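Local coordinates for tubulin-like protein CetZ (Methanosaeta thermophila, PDB 3ZID) that binds GTP as a tubulin/FtsZ-family GTPase and is thought to take part in the control of archaeal cell shape, at residues A248-S253 / K291-L296. Residues are numbered along the deposited sequence; the frame is centred on the assembly and turned at random.
Sequences AAIKNS and KEIESL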
loop_
_atom_site.group_PDB
_atom_site.type_symbol
_atom_site.label_atom_id
_atom_site.label_comp_id
_atom_site.label_asym_id
_atom_site.label_seq_id
_atom_site.Cartn_x
_atom_site.Cartn_y
_atom_site.Cartn_z
ATOM N N ALA A 248 -18.003 13.964 -14.203
ATOM C CA ALA A 248 -16.623 14.401 -14.178
ATOM C C ALA A 248 -15.946 13.885 -12.923
ATOM O O ALA A 248 -14.796 13.457 -12.958
ATOM C CB ALA A 248 -16.518 15.908 -14.261
ATOM N N ALA A 249 -16.669 13.933 -11.813
ATOM C CA ALA A 249 -16.138 13.421 -10.568
ATOM C C ALA A 249 -15.810 11.929 -10.719
ATOM O O ALA A 249 -14.747 11.519 -10.307
ATOM C CB ALA A 249 -17.082 13.684 -9.410
ATOM N N ILE A 250 -16.700 11.123 -11.312
ATOM C CA ILE A 250 -16.440 9.692 -11.514
ATOM C C ILE A 250 -15.240 9.449 -12.405
ATOM O O ILE A 250 -14.345 8.700 -12.021
ATOM C CB ILE A 250 -17.639 8.917 -12.066
ATOM C CG1 ILE A 250 -18.702 8.791 -10.980
ATOM C CG2 ILE A 250 -17.194 7.516 -12.514
ATOM C CD1 ILE A 250 -20.011 8.198 -11.466
ATOM N N LYS A 251 -15.159 10.126 -13.546
ATOM C CA LYS A 251 -13.997 10.010 -14.454
ATOM C C LYS A 251 -12.654 10.398 -13.842
ATOM O O LYS A 251 -11.663 9.718 -14.055
ATOM C CB LYS A 251 -14.215 10.875 -15.706
ATOM C CG LYS A 251 -12.966 10.959 -16.585
ATOM C CD LYS A 251 -13.217 11.647 -17.933
ATOM C CE LYS A 251 -11.930 11.655 -18.771
ATOM N NZ LYS A 251 -12.147 12.039 -20.204
ATOM N N ASN A 252 -12.625 11.515 -13.120
ATOM C CA ASN A 252 -11.397 12.042 -12.510
ATOM C C ASN A 252 -10.760 11.158 -11.411
ATOM O O ASN A 252 -9.573 11.253 -11.138
ATOM C CB ASN A 252 -11.677 13.418 -11.940
ATOM C CG ASN A 252 -11.769 14.457 -13.003
ATOM O OD1 ASN A 252 -11.311 14.244 -14.119
ATOM N ND2 ASN A 252 -12.451 15.556 -12.701
ATOM N N SER A 253 -11.585 10.359 -10.738
ATOM C CA SER A 253 -11.147 9.360 -9.750
ATOM C C SER A 253 -10.632 8.110 -10.430
ATOM O O SER A 253 -10.056 7.244 -9.774
ATOM C CB SER A 253 -12.278 8.968 -8.809
ATOM O OG SER A 253 -13.172 8.109 -9.494
ATOM N N LYS A 291 -26.229 5.732 -15.148
ATOM C CA LYS A 291 -25.837 5.873 -16.544
ATOM C C LYS A 291 -24.325 5.988 -16.681
ATOM O O LYS A 291 -23.721 5.341 -17.544
ATOM C CB LYS A 291 -26.518 7.093 -17.172
ATOM C CG LYS A 291 -27.973 6.892 -17.494
ATOM C CD LYS A 291 -28.669 8.221 -17.743
ATOM C CE LYS A 291 -30.147 8.022 -18.031
ATOM N NZ LYS A 291 -30.909 9.295 -17.910
ATOM N N GLU A 292 -23.702 6.764 -15.795
ATOM C CA GLU A 292 -22.243 6.858 -15.800
ATOM C C GLU A 292 -21.564 5.545 -15.472
ATOM O O GLU A 292 -20.568 5.195 -16.099
ATOM C CB GLU A 292 -21.762 7.960 -14.866
ATOM C CG GLU A 292 -22.210 9.342 -15.314
ATOM C CD GLU A 292 -21.727 9.677 -16.722
ATOM O OE1 GLU A 292 -20.609 9.246 -17.090
ATOM O OE2 GLU A 292 -22.468 10.367 -17.462
ATOM N N ILE A 293 -22.116 4.798 -14.525
ATOM C CA ILE A 293 -21.529 3.516 -14.154
ATOM C C ILE A 293 -21.633 2.560 -15.344
ATOM O O ILE A 293 -20.657 1.881 -15.704
ATOM C CB ILE A 293 -22.210 2.890 -12.906
ATOM C CG1 ILE A 293 -22.008 3.765 -11.659
ATOM C CG2 ILE A 293 -21.698 1.480 -12.670
ATOM C CD1 ILE A 293 -20.598 4.271 -11.460
ATOM N N GLU A 294 -22.802 2.537 -15.978
ATOM C CA GLU A 294 -22.994 1.713 -17.170
ATOM C C GLU A 294 -21.910 1.963 -18.223
ATOM O O GLU A 294 -21.444 1.026 -18.871
ATOM C CB GLU A 294 -24.383 1.943 -17.775
ATOM C CG GLU A 294 -25.535 1.438 -16.913
ATOM C CD GLU A 294 -26.895 1.605 -17.582
ATOM O OE1 GLU A 294 -26.987 2.351 -18.583
ATOM O OE2 GLU A 294 -27.873 0.988 -17.103
ATOM N N SER A 295 -21.497 3.221 -18.372
ATOM C CA SER A 295 -20.424 3.579 -19.300
ATOM C C SER A 295 -19.132 2.845 -18.999
ATOM O O SER A 295 -18.465 2.378 -19.909
ATOM C CB SER A 295 -20.147 5.081 -19.265
ATOM O OG SER A 295 -21.343 5.813 -19.406
ATOM N N LEU A 296 -18.798 2.732 -17.718
ATOM C CA LEU A 296 -17.548 2.113 -17.271
ATOM C C LEU A 296 -17.397 0.652 -17.645
ATOM O O LEU A 296 -16.277 0.140 -17.729
ATOM C CB LEU A 296 -17.386 2.231 -15.760
ATOM C CG LEU A 296 -17.279 3.638 -15.199
ATOM C CD1 LEU A 296 -16.916 3.575 -13.708
ATOM C CD2 LEU A 296 -16.227 4.383 -16.002
#
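Ile-250 carries the whole interface on its side of the contact, reaching from helix 246-252 to three residues of helix 286-296. Both helices pack on one face of the four-stranded mixed sheet in the C-terminal domain of the tubulin/FtsZ fold, away from the nucleotide site. Their short segments run 30° apart in direction with axes 10.7 Å from each other, so the gap is bridged by side chains alone, and no hydrogen bond crosses it. The two branches of Ile-250 divide the work. With CG1 opposite the carbonyl carbon (chi1 -71°) and chi2 extended (172°), the longer branch carries CD1 far out. There CD1 of Ile-250 comes to rest 3.8 Å from Glu-292 CB. The same methyl meets Ile-293 CD1 at 4.0 Å, the two isoleucine side chains crossing at roughly a right angle. Ile-293 bends at chi2, which brings its terminal methyl nearer although its CB sets off to the side. Beneath them, Ile-250 touches Ile-277, while Ile-293 and Leu-296 both rest on Ile-275, continuing the apolar layer onto strand 270-279. The carboxylate of Glu-292 has a long, weak ion pair with Arg-247. One turn further along helix 286-296, Leu-296 meets the shorter branch of Ile-250: CG2 of Ile-250 lies 4.1 Å from Leu-296 CD1.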